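Local structure of p800 reaction center core protein (Heliobacterium modesticaldum, 5V8K) at residues Y62-L65 against Y66-L70; G180-H183 against Y184-F188; A216-V219 against F220-I224. The protein forms the core of a homodimeric photosynthetic reaction center, holding bacteriochlorophylls g and g' in the membrane and helping to bind a [4Fe-4S] cluster. All blocks are in the same frame, centred on the assembly; numbering follows the deposited sequence.

Contact 1 of 3, residues Y62-L65 against Y66-L70. With GBF (Bacteriochlorophyll g), chain J.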
loop_
_atom_site.group_PDB
_atom_site.type_symbol
_atom_site.label_atom_id
_atom_site.label_comp_id
_atom_site.label_asym_id
_atom_site.label_seq_id
_atom_site.Cartn_x
_atom_site.Cartn_y
_atom_site.Cartn_z
ATOM N N TYR A 62 -14.039 32.078 3.828
ATOM C CA TYR A 62 -13.782 33.353 4.489
ATOM C C TYR A 62 -12.835 34.205 3.662
ATOM O O TYR A 62 -12.968 35.438 3.653
ATOM C CB TYR A 62 -13.227 33.134 5.905
ATOM C CG TYR A 62 -14.344 33.108 6.941
ATOM C CD1 TYR A 62 -15.025 31.935 7.240
ATOM C CD2 TYR A 62 -14.748 34.293 7.594
ATOM C CE1 TYR A 62 -16.067 31.928 8.151
ATOM C CE2 TYR A 62 -15.785 34.302 8.505
ATOM C CZ TYR A 62 -16.427 33.129 8.791
ATOM O OH TYR A 62 -17.443 33.147 9.686
ATOM N N ALA A 63 -11.886 33.575 2.949
ATOM C CA ALA A 63 -11.076 34.331 2.001
ATOM C C ALA A 63 -11.953 34.991 0.945
ATOM O O ALA A 63 -11.653 36.106 0.510
ATOM C CB ALA A 63 -10.022 33.435 1.322
ATOM N N ARG A 64 -13.057 34.347 0.553
ATOM C CA ARG A 64 -13.992 34.996 -0.360
ATOM C C ARG A 64 -14.654 36.209 0.284
ATOM O O ARG A 64 -14.793 37.261 -0.358
ATOM C CB ARG A 64 -15.035 34.000 -0.852
ATOM C CG ARG A 64 -14.442 32.973 -1.873
ATOM C CD ARG A 64 -14.582 33.504 -3.314
ATOM N NE ARG A 64 -15.875 33.115 -3.828
ATOM C CZ ARG A 64 -16.755 33.885 -4.460
ATOM N NH1 ARG A 64 -17.873 33.322 -4.880
ATOM N NH2 ARG A 64 -16.567 35.184 -4.655
ATOM N N LEU A 65 -15.076 36.093 1.556
ATOM C CA LEU A 65 -15.692 37.245 2.218
ATOM C C LEU A 65 -14.743 38.424 2.172
ATOM O O LEU A 65 -15.149 39.565 1.901
ATOM C CB LEU A 65 -16.036 36.941 3.675
ATOM C CG LEU A 65 -17.120 35.927 4.015
ATOM C CD1 LEU A 65 -17.340 35.925 5.505
ATOM C CD2 LEU A 65 -18.373 36.274 3.312
ATOM N N TYR A 66 -13.476 38.153 2.479
ATOM C CA TYR A 66 -12.423 39.151 2.428
ATOM C C TYR A 66 -12.351 39.821 1.063
ATOM O O TYR A 66 -12.317 41.050 0.963
ATOM C CB TYR A 66 -11.106 38.474 2.781
ATOM C CG TYR A 66 -9.915 39.348 2.585
ATOM C CD1 TYR A 66 -9.664 40.402 3.447
ATOM C CD2 TYR A 66 -9.035 39.123 1.531
ATOM C CE1 TYR A 66 -8.553 41.220 3.268
ATOM C CE2 TYR A 66 -7.935 39.928 1.343
ATOM C CZ TYR A 66 -7.706 40.961 2.216
ATOM O OH TYR A 66 -6.630 41.762 2.034
ATOM N N GLN A 67 -12.313 39.021 -0.000
ATOM C CA GLN A 67 -12.226 39.570 -1.348
ATOM C C GLN A 67 -13.459 40.400 -1.692
ATOM O O GLN A 67 -13.375 41.333 -2.490
ATOM C CB GLN A 67 -12.049 38.429 -2.354
ATOM C CG GLN A 67 -11.854 38.887 -3.814
ATOM C CD GLN A 67 -11.943 37.733 -4.803
ATOM O OE1 GLN A 67 -12.656 36.750 -4.584
ATOM N NE2 GLN A 67 -11.207 37.847 -5.896
ATOM N N LEU A 68 -14.614 40.078 -1.115
ATOM C CA LEU A 68 -15.814 40.866 -1.378
ATOM C C LEU A 68 -15.824 42.205 -0.648
ATOM O O LEU A 68 -16.743 43.005 -0.862
ATOM C CB LEU A 68 -17.055 40.077 -1.001
ATOM C CG LEU A 68 -17.207 38.795 -1.829
ATOM C CD1 LEU A 68 -18.004 37.791 -1.064
ATOM C CD2 LEU A 68 -17.861 39.109 -3.159
ATOM N N GLY A 69 -14.812 42.493 0.151
ATOM C CA GLY A 69 -14.813 43.721 0.928
ATOM C C GLY A 69 -15.652 43.685 2.185
ATOM O O GLY A 69 -15.915 44.745 2.765
ATOM N N LEU A 70 -16.046 42.510 2.644
ATOM C CA LEU A 70 -16.836 42.362 3.848
ATOM C C LEU A 70 -15.929 42.106 5.048
ATOM O O LEU A 70 -14.751 41.794 4.912
ATOM C CB LEU A 70 -17.845 41.220 3.655
ATOM C CG LEU A 70 -18.797 41.427 2.465
ATOM C CD1 LEU A 70 -19.742 40.243 2.252
ATOM C CD2 LEU A 70 -19.605 42.729 2.613
HETATM MG MG GBF J . -24.652 33.347 -3.057
HETATM C CHA GBF J . -21.195 33.274 -2.474
HETATM C CHB GBF J . -24.594 36.658 -2.723
HETATM C CHC GBF J . -27.917 33.237 -4.103
HETATM C CHD GBF J . -24.371 29.872 -3.935
HETATM N NA GBF J . -23.267 34.647 -2.520
HETATM C C1A GBF J . -21.948 34.564 -2.304
HETATM C C2A GBF J . -21.166 35.844 -2.222
HETATM C C3A GBF J . -22.311 36.796 -1.911
HETATM C C4A GBF J . -23.466 35.978 -2.427
HETATM C CMA GBF J . -22.490 37.107 -0.410
HETATM C CAA GBF J . -20.345 36.320 -3.427
HETATM C CBA GBF J . -21.137 36.336 -4.719
HETATM C CGA GBF J . -21.323 34.968 -5.310
HETATM O O1A GBF J . -20.383 34.205 -5.486
HETATM O O2A GBF J . -22.510 34.783 -6.095
HETATM N NB GBF J . -26.038 34.787 -3.451
HETATM C C1B GBF J . -25.877 36.098 -3.194
HETATM C C2B GBF J . -27.019 36.780 -3.577
HETATM C C3B GBF J . -27.948 35.822 -3.950
HETATM C C4B GBF J . -27.312 34.562 -3.790
HETATM C CMB GBF J . -27.217 38.275 -3.573
HETATM C CAB GBF J . -29.295 36.233 -4.414
HETATM C CBB GBF J . -30.342 35.500 -4.679
HETATM N NC GBF J . -25.845 31.888 -3.862
HETATM C C1C GBF J . -27.137 31.991 -4.155
HETATM C C2C GBF J . -28.025 30.881 -4.587
HETATM C C3C GBF J . -26.861 29.987 -4.512
HETATM C C4C GBF J . -25.660 30.573 -4.109
HETATM C CMC GBF J . -29.090 30.617 -3.522
HETATM C CAC GBF J . -26.932 28.531 -4.823
HETATM C CBC GBF J . -28.203 27.839 -5.283
HETATM N ND GBF J . -23.266 31.890 -3.212
HETATM C C1D GBF J . -23.161 30.602 -3.519
HETATM C C2D GBF J . -21.747 29.825 -3.446
HETATM C C3D GBF J . -21.141 31.015 -3.037
HETATM C C4D GBF J . -21.953 32.172 -2.894
HETATM C CMD GBF J . -21.262 28.441 -3.726
HETATM C CAD GBF J . -19.768 31.422 -2.653
HETATM O OBD GBF J . -18.646 30.835 -2.632
HETATM C CBD GBF J . -19.799 32.857 -2.184
HETATM C CGD GBF J . -19.345 32.999 -0.770
HETATM O O1D GBF J . -19.734 32.352 0.187
HETATM O O2D GBF J . -18.355 33.970 -0.481
HETATM C CED GBF J . -17.939 33.879 0.877
HETATM C C1 GBF J . -22.927 33.473 -6.421
HETATM C C2 GBF J . -24.430 33.430 -6.613
HETATM C C3 GBF J . -25.009 33.977 -7.680
HETATM C C4 GBF J . -24.138 34.640 -8.687
HETATM C C5 GBF J . -26.517 33.943 -7.840
HETATM C C6 GBF J . -27.087 35.351 -8.014
HETATM C C7 GBF J . -28.606 35.307 -8.069
HETATM C C8 GBF J . -29.327 36.032 -8.948
HETATM C C9 GBF J . -30.838 35.946 -8.965
HETATM C C10 GBF J . -28.672 36.930 -9.953
#

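Contact 2 of 3, residues G180-H183 against Y184-F188. With GBF (Bacteriochlorophyll g), chain R.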
loop_
_atom_site.group_PDB
_atom_site.type_symbol
_atom_site.label_atom_id
_atom_site.label_comp_id
_atom_site.label_asym_id
_atom_site.label_seq_id
_atom_site.Cartn_x
_atom_site.Cartn_y
_atom_site.Cartn_z
ATOM N N GLY A 180 -27.480 33.626 -27.153
ATOM C CA GLY A 180 -28.773 33.035 -26.831
ATOM C C GLY A 180 -29.856 33.406 -27.830
ATOM O O GLY A 180 -30.659 32.564 -28.236
ATOM N N ILE A 181 -29.893 34.665 -28.247
ATOM C CA ILE A 181 -30.864 35.066 -29.259
ATOM C C ILE A 181 -30.604 34.326 -30.559
ATOM O O ILE A 181 -31.534 33.812 -31.201
ATOM C CB ILE A 181 -30.835 36.588 -29.463
ATOM C CG1 ILE A 181 -31.475 37.258 -28.258
ATOM C CG2 ILE A 181 -31.587 36.980 -30.742
ATOM C CD1 ILE A 181 -31.266 38.706 -28.216
ATOM N N PHE A 182 -29.339 34.277 -30.981
ATOM C CA PHE A 182 -29.018 33.615 -32.236
ATOM C C PHE A 182 -29.506 32.174 -32.227
ATOM O O PHE A 182 -30.178 31.729 -33.163
ATOM C CB PHE A 182 -27.519 33.659 -32.502
ATOM C CG PHE A 182 -27.097 32.751 -33.621
ATOM C CD1 PHE A 182 -27.131 33.181 -34.944
ATOM C CD2 PHE A 182 -26.712 31.455 -33.355
ATOM C CE1 PHE A 182 -26.770 32.344 -35.959
ATOM C CE2 PHE A 182 -26.337 30.606 -34.370
ATOM C CZ PHE A 182 -26.367 31.043 -35.674
ATOM N N HIS A 183 -29.178 31.426 -31.173
ATOM C CA HIS A 183 -29.609 30.035 -31.104
ATOM C C HIS A 183 -31.090 29.874 -30.816
ATOM O O HIS A 183 -31.645 28.805 -31.091
ATOM C CB HIS A 183 -28.844 29.287 -30.036
ATOM C CG HIS A 183 -27.546 28.743 -30.525
ATOM N ND1 HIS A 183 -27.459 27.860 -31.577
ATOM C CD2 HIS A 183 -26.280 28.972 -30.115
ATOM C CE1 HIS A 183 -26.192 27.564 -31.797
ATOM N NE2 HIS A 183 -25.459 28.224 -30.920
ATOM N N TYR A 184 -31.731 30.865 -30.202
ATOM C CA TYR A 184 -33.175 30.779 -30.066
ATOM C C TYR A 184 -33.819 30.593 -31.430
ATOM O O TYR A 184 -34.771 29.819 -31.583
ATOM C CB TYR A 184 -33.709 32.023 -29.369
ATOM C CG TYR A 184 -35.207 32.085 -29.308
ATOM C CD1 TYR A 184 -35.926 31.196 -28.526
ATOM C CD2 TYR A 184 -35.902 33.036 -30.026
ATOM C CE1 TYR A 184 -37.299 31.245 -28.466
ATOM C CE2 TYR A 184 -37.275 33.108 -29.970
ATOM C CZ TYR A 184 -37.974 32.212 -29.186
ATOM O OH TYR A 184 -39.355 32.291 -29.150
ATOM N N PHE A 185 -33.285 31.271 -32.440
ATOM C CA PHE A 185 -33.865 31.267 -33.774
ATOM C C PHE A 185 -33.322 30.139 -34.649
ATOM O O PHE A 185 -34.070 29.554 -35.439
ATOM C CB PHE A 185 -33.610 32.620 -34.436
ATOM C CG PHE A 185 -34.443 33.729 -33.874
ATOM C CD1 PHE A 185 -35.822 33.736 -34.045
ATOM C CD2 PHE A 185 -33.850 34.773 -33.174
ATOM C CE1 PHE A 185 -36.590 34.759 -33.523
ATOM C CE2 PHE A 185 -34.609 35.794 -32.654
ATOM C CZ PHE A 185 -35.981 35.792 -32.823
ATOM N N ALA A 186 -32.037 29.806 -34.507
ATOM C CA ALA A 186 -31.371 28.863 -35.394
ATOM C C ALA A 186 -31.309 27.449 -34.838
ATOM O O ALA A 186 -31.167 26.505 -35.616
ATOM C CB ALA A 186 -29.949 29.349 -35.703
ATOM N N GLY A 187 -31.418 27.274 -33.540
ATOM C CA GLY A 187 -31.415 25.940 -32.996
ATOM C C GLY A 187 -30.013 25.348 -32.986
ATOM O O GLY A 187 -29.008 26.031 -33.190
ATOM N N PHE A 188 -29.971 24.036 -32.730
ATOM C CA PHE A 188 -28.741 23.250 -32.710
ATOM C C PHE A 188 -28.850 22.070 -33.667
ATOM O O PHE A 188 -28.215 21.034 -33.462
ATOM C CB PHE A 188 -28.425 22.756 -31.294
ATOM C CG PHE A 188 -28.360 23.857 -30.268
ATOM C CD1 PHE A 188 -27.175 24.531 -30.031
ATOM C CD2 PHE A 188 -29.492 24.233 -29.558
ATOM C CE1 PHE A 188 -27.126 25.556 -29.107
ATOM C CE2 PHE A 188 -29.442 25.249 -28.628
ATOM C CZ PHE A 188 -28.270 25.911 -28.404
HETATM MG MG GBF R . -22.964 27.850 -31.170
HETATM C CHA GBF R . -23.264 27.475 -34.628
HETATM C CHB GBF R . -23.210 24.576 -30.815
HETATM C CHC GBF R . -22.503 28.469 -27.804
HETATM C CHD GBF R . -22.602 31.366 -31.790
HETATM N NA GBF R . -23.143 26.354 -32.432
HETATM C C1A GBF R . -23.321 26.255 -33.754
HETATM C C2A GBF R . -22.850 24.951 -34.331
HETATM C C3A GBF R . -23.326 24.077 -33.167
HETATM C C4A GBF R . -23.229 25.072 -32.060
HETATM C CMA GBF R . -24.756 23.570 -33.273
HETATM C CAA GBF R . -21.335 24.918 -34.549
HETATM C CBA GBF R . -20.869 23.626 -35.194
HETATM C CGA GBF R . -19.360 23.515 -35.166
HETATM O O1A GBF R . -18.665 24.416 -34.734
HETATM O O2A GBF R . -18.715 22.275 -35.566
HETATM N NB GBF R . -22.805 26.640 -29.538
HETATM C C1B GBF R . -23.007 25.320 -29.544
HETATM C C2B GBF R . -22.915 24.843 -28.241
HETATM C C3B GBF R . -22.709 25.943 -27.412
HETATM C C4B GBF R . -22.682 27.060 -28.273
HETATM C CMB GBF R . -23.031 23.392 -27.851
HETATM C CAB GBF R . -22.562 25.974 -25.924
HETATM C CBB GBF R . -22.545 24.978 -25.054
HETATM N NC GBF R . -22.622 29.544 -30.076
HETATM C C1C GBF R . -22.475 29.618 -28.747
HETATM C C2C GBF R . -22.297 30.869 -27.964
HETATM C C3C GBF R . -22.324 31.592 -29.253
HETATM C C4C GBF R . -22.509 30.836 -30.411
HETATM C CMC GBF R . -23.513 31.111 -27.065
HETATM C CAC GBF R . -22.190 33.072 -29.342
HETATM C CBC GBF R . -21.969 33.962 -28.144
HETATM N ND GBF R . -22.917 29.172 -32.686
HETATM C C1D GBF R . -22.808 30.466 -32.937
HETATM C C2D GBF R . -22.899 31.052 -34.466
HETATM C C3D GBF R . -23.071 29.754 -34.932
HETATM C C4D GBF R . -23.085 28.697 -33.981
HETATM C CMD GBF R . -22.832 32.384 -35.166
HETATM C CAD GBF R . -23.242 29.135 -36.271
HETATM O OBD GBF R . -23.348 29.568 -37.470
HETATM C CBD GBF R . -23.343 27.667 -36.097
HETATM C CGD GBF R . -24.641 27.108 -36.593
HETATM O O1D GBF R . -24.672 26.471 -37.628
HETATM O O2D GBF R . -25.881 27.293 -35.850
HETATM C CED GBF R . -26.891 26.275 -35.904
#

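Contact 3 of 3, residues A216-V219 against F220-I224. With GBF (Bacteriochlorophyll g), chain Y.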
loop_
_atom_site.group_PDB
_atom_site.type_symbol
_atom_site.label_atom_id
_atom_site.label_comp_id
_atom_site.label_asym_id
_atom_site.label_seq_id
_atom_site.Cartn_x
_atom_site.Cartn_y
_atom_site.Cartn_z
ATOM N N ALA A 216 -9.156 22.261 -15.462
ATOM C CA ALA A 216 -7.734 22.370 -15.764
ATOM C C ALA A 216 -7.338 23.813 -16.062
ATOM O O ALA A 216 -6.278 24.269 -15.617
ATOM C CB ALA A 216 -7.365 21.453 -16.933
ATOM N N THR A 217 -8.166 24.562 -16.805
ATOM C CA THR A 217 -7.803 25.955 -17.038
ATOM C C THR A 217 -7.833 26.742 -15.729
ATOM O O THR A 217 -7.057 27.689 -15.557
ATOM C CB THR A 217 -8.708 26.613 -18.095
ATOM O OG1 THR A 217 -10.073 26.684 -17.667
ATOM C CG2 THR A 217 -8.633 25.864 -19.377
ATOM N N VAL A 218 -8.682 26.341 -14.785
ATOM C CA VAL A 218 -8.745 27.042 -13.513
ATOM C C VAL A 218 -7.509 26.742 -12.669
ATOM O O VAL A 218 -6.977 27.631 -11.994
ATOM C CB VAL A 218 -10.047 26.695 -12.770
ATOM C CG1 VAL A 218 -9.992 27.219 -11.314
ATOM C CG2 VAL A 218 -11.234 27.314 -13.498
ATOM N N VAL A 219 -7.064 25.482 -12.657
ATOM C CA VAL A 219 -5.820 25.115 -11.977
ATOM C C VAL A 219 -4.679 26.015 -12.445
ATOM O O VAL A 219 -3.966 26.621 -11.635
ATOM C CB VAL A 219 -5.504 23.621 -12.207
ATOM C CG1 VAL A 219 -4.054 23.262 -11.789
ATOM C CG2 VAL A 219 -6.443 22.771 -11.406
ATOM N N PHE A 220 -4.491 26.119 -13.763
ATOM C CA PHE A 220 -3.398 26.946 -14.279
ATOM C C PHE A 220 -3.635 28.429 -13.957
ATOM O O PHE A 220 -2.692 29.160 -13.613
ATOM C CB PHE A 220 -3.219 26.742 -15.792
ATOM C CG PHE A 220 -2.444 25.491 -16.174
ATOM C CD1 PHE A 220 -3.058 24.246 -16.207
ATOM C CD2 PHE A 220 -1.096 25.578 -16.524
ATOM C CE1 PHE A 220 -2.338 23.100 -16.572
ATOM C CE2 PHE A 220 -0.373 24.444 -16.889
ATOM C CZ PHE A 220 -1.002 23.202 -16.911
ATOM N N ALA A 221 -4.880 28.899 -14.058
ATOM C CA ALA A 221 -5.140 30.308 -13.783
ATOM C C ALA A 221 -4.879 30.648 -12.310
ATOM O O ALA A 221 -4.418 31.745 -11.988
ATOM C CB ALA A 221 -6.573 30.660 -14.167
ATOM N N MET A 222 -5.165 29.725 -11.404
ATOM C CA MET A 222 -4.898 29.991 -9.995
ATOM C C MET A 222 -3.412 30.112 -9.684
ATOM O O MET A 222 -3.056 30.732 -8.677
ATOM C CB MET A 222 -5.515 28.889 -9.127
ATOM C CG MET A 222 -7.006 28.921 -9.039
ATOM S SD MET A 222 -7.653 27.529 -8.069
ATOM C CE MET A 222 -9.404 27.953 -7.880
ATOM N N ILE A 223 -2.541 29.489 -10.482
ATOM C CA ILE A 223 -1.101 29.664 -10.318
ATOM C C ILE A 223 -0.633 30.964 -10.968
ATOM O O ILE A 223 0.250 31.650 -10.444
ATOM C CB ILE A 223 -0.353 28.452 -10.902
ATOM C CG1 ILE A 223 -0.711 27.174 -10.139
ATOM C CG2 ILE A 223 1.182 28.680 -10.911
ATOM C CD1 ILE A 223 -0.182 25.929 -10.861
ATOM N N ILE A 224 -1.192 31.296 -12.125
ATOM C CA ILE A 224 -0.652 32.336 -12.991
ATOM C C ILE A 224 -1.303 33.686 -12.716
ATOM O O ILE A 224 -0.623 34.707 -12.703
ATOM C CB ILE A 224 -0.812 31.908 -14.467
ATOM C CG1 ILE A 224 0.087 30.699 -14.751
ATOM C CG2 ILE A 224 -0.447 33.030 -15.409
ATOM C CD1 ILE A 224 -0.168 30.026 -16.082
HETATM MG MG GBF Y . 2.988 25.246 -18.381
HETATM C CHA GBF Y . 3.262 28.554 -17.314
HETATM C CHB GBF Y . 4.523 24.319 -15.569
HETATM C CHC GBF Y . 2.016 22.059 -19.247
HETATM C CHD GBF Y . 0.656 26.504 -20.831
HETATM N NA GBF Y . 3.748 26.217 -16.813
HETATM C C1A GBF Y . 4.015 27.504 -16.566
HETATM C C2A GBF Y . 4.551 27.849 -15.198
HETATM C C3A GBF Y . 5.246 26.533 -14.925
HETATM C C4A GBF Y . 4.448 25.643 -15.812
HETATM C CMA GBF Y . 6.714 26.586 -15.393
HETATM C CAA GBF Y . 3.604 28.263 -14.062
HETATM C CBA GBF Y . 2.331 27.431 -14.038
HETATM C CGA GBF Y . 2.503 26.085 -13.365
HETATM O O1A GBF Y . 3.281 25.883 -12.454
HETATM O O2A GBF Y . 1.590 25.027 -13.720
HETATM N NB GBF Y . 3.221 23.444 -17.492
HETATM C C1B GBF Y . 3.937 23.225 -16.381
HETATM C C2B GBF Y . 3.944 21.852 -16.147
HETATM C C3B GBF Y . 3.247 21.237 -17.168
HETATM C C4B GBF Y . 2.834 22.260 -18.029
HETATM C CMB GBF Y . 4.578 21.129 -14.985
HETATM C CAB GBF Y . 3.087 19.772 -17.162
HETATM C CBB GBF Y . 2.360 18.999 -17.905
HETATM N NC GBF Y . 1.651 24.495 -19.719
HETATM C C1C GBF Y . 1.422 23.203 -19.971
HETATM C C2C GBF Y . 0.516 22.678 -21.023
HETATM C C3C GBF Y . 0.189 24.073 -21.370
HETATM C C4C GBF Y . 0.844 25.061 -20.644
HETATM C CMC GBF Y . 1.377 21.927 -22.054
HETATM C CAC GBF Y . -0.767 24.452 -22.439
HETATM C CBC GBF Y . -1.500 23.430 -23.253
HETATM N ND GBF Y . 2.125 26.959 -19.010
HETATM C C1D GBF Y . 1.293 27.449 -19.911
HETATM C C2D GBF Y . 0.964 29.024 -20.036
HETATM C C3D GBF Y . 1.813 29.244 -18.971
HETATM C C4D GBF Y . 2.462 28.139 -18.375
HETATM C CMD GBF Y . 0.128 29.933 -20.882
HETATM C CAD GBF Y . 2.403 30.459 -18.387
HETATM O OBD GBF Y . 2.002 31.665 -18.297
HETATM C CBD GBF Y . 3.286 30.028 -17.260
HETATM C CGD GBF Y . 4.665 30.550 -17.492
HETATM O O1D GBF Y . 5.501 29.934 -18.169
HETATM O O2D GBF Y . 4.980 31.834 -16.947
HETATM C CED GBF Y . 6.280 32.335 -17.229
HETATM C C1 GBF Y . 1.710 23.743 -13.112
HETATM C C2 GBF Y . 0.440 22.997 -13.370
HETATM C C3 GBF Y . 0.306 21.722 -13.004
HETATM C C4 GBF Y . 1.451 21.007 -12.370
HETATM C C5 GBF Y . -0.997 21.005 -13.256
HETATM C C6 GBF Y . -0.809 20.009 -14.419
HETATM C C7 GBF Y . -2.066 19.182 -14.642
HETATM C C8 GBF Y . -2.518 18.861 -15.878
HETATM C C9 GBF Y . -1.785 19.282 -17.130
HETATM C C10 GBF Y . -3.743 18.003 -16.086
HETATM C C11 GBF Y . -4.927 18.341 -15.253
HETATM C C12 GBF Y . -6.186 17.673 -15.769
HETATM C C13 GBF Y . -7.398 18.001 -15.286
HETATM C C14 GBF Y . -8.609 17.316 -15.834
HETATM C C15 GBF Y . -7.568 19.042 -14.195
#

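Contact 1 of 3, residues Y62-L65 against Y66-L70
Tyr66 opens the last turn of helix 58-67 by donating its backbone N to Tyr62 O at 3.0 Å. Its phenol ring packs on Glu237 and Tyr243. The carbonyl O of Ala63 lies at the edge of that ring. Gln67 continues the helical ladder with its N bonded to Ala63 O. Its extended side chain brings OE1 to the edge of the Arg64 guanidinium, 4.0 Å from Arg64 CD, and the amide and guanidinium planes stand 89° apart. This is contact without a bond; the amide NE2 is held by Gln229 O. Leu68 N bonds to Arg64 O at 2.9 Å. The leucine also lays CD1 against the bacteriochlorophyll, 3.6 Å from its CAA atom. Gly69 has positive phi and ends the helix in a Schellman motif. Its N returns to Tyr66 O, and Leu70 N returns to Leu65 O at 3.2 Å. Leu70 then sets CD1 beside Leu65 CD2, 4.3 Å away. Leu65 CD2 in turn touches the methyl ester carbon CED of the pigment at 3.4 Å. Arg64 reaches the same pigment by another route. Its chain is bent at chi2 (-90°) and chi3 (-87°), and NH1 donates to the ester carbonyl O1A at 2.7 Å. Oxygen O2D of the methyl ester lies over one guanidinium face. NE and NH2 bond to oxygens of other bacteriochlorophylls. One buried cation thus grips carbonyl groups of several pigments. Its positive charge would probably polarise those carbonyls, and the bonds limit rotation of the guanidinium.

Contact 2 of 3, residues G180-H183 against Y184-F188
His183 is gripped at both ring nitrogens. NE2 binds the magnesium of a bacteriochlorophyll g at 2.5 Å, with the metal in the imidazole plane. ND1 donates to Gly187 O at 2.9 Å, also near the ring plane, though ND1 sits above the plane of the Gly187 carbonyl. Phe188 adds an offset stack on one imidazole face, with centroids 4.1 Å apart and planes at 19°. These three partners fix the rotation of the axial ligand. An alanine here would remove the imidazole and is likely to leave the magnesium without this ligand, Gly187 O without its donor and Phe188 without its stacking partner. All this happens where helix 162-186 ends: Gly187 takes positive phi, and its N bonds back to His183 O at 2.9 Å. With CG anti to the backbone N (chi1 168°), the Phe182 ring brings CD2 over the imidazole face opposite Phe188. The pigment covers one face of the Phe182 ring, with CE2 3.4 Å from C3D, and Ala186 CB makes a CH-pi contact on the opposite face, 4.2 Å from the centroid. Farther round the helix, Ile181 CG2 meets the edge of the Phe185 ring, 3.8 Å from CE2.

Contact 3 of 3, residues A216-V219 against F220-I224
Phe220 N donates to Ala216 O at 3.2 Å. Ala221 N to Thr217 O and Met222 N to Val218 O continue the same i to i+4 pattern. The bond from Ile223 N to Val219 O is weak. Thr217 OG1 bonds to His214 O, one turn back in the same helix.

Apolar contact within the turn is carried by Val218 and Met222. The methionine chain is extended beyond CG and crosses the valine, placing CE 3.6 Å from Val218 CG1.

Several side chains touch one bacteriochlorophyll g. Phe220 has CG anti to its carbonyl carbon (chi1 -80°), which sends the ring out to the pigment. Its CE2 lies 3.5 Å from the pigment nitrogen NC, and the magnesium sits at the ring edge, in its plane. The farnesyl tail passes over one ring face at C2. Ala216 O lies at the edge of the same ring. Ile223 CD1 meets the ester oxygen O2A at 3.5 Å, and Ile224 CD1 meets CAD at 3.5 Å. Ala216 CB touches the tail farther along, 3.7 Å from C15. Other bacteriochlorophylls lie against Thr217, Ala221, Val218 and Met222.

These two and a half turns end helix 200-224, predicted to span the membrane. Val219, Met222 and Ile223 pack on Ile264 of helix 258-291, Met222 also on His267. Ile223 thus meets both Ile264 and the pigment.

In the fold
The three contacts run in series; none nests within or crosses another. Each lies in one continuous stretch, so none closes a long loop. Contact 1 comes first, at the C-terminal end of helix 58-67, beside helices 77-97 and 234-240. Contact 2 ends helix 162-186, against helix 113-137. Contact 3 lies in the last two and a half turns of helix 200-224, the next helix, and packs on helix 258-291. Contacts 1 and 3 come nearest each other, about 9 Å between nearest atoms, without touching. The centre of contact 2 is about 38 Å from that of contact 1. Each sets side chains against bacteriochlorophyll g, and Arg64 of contact 1 and Met222 of contact 3 line one shared pocket.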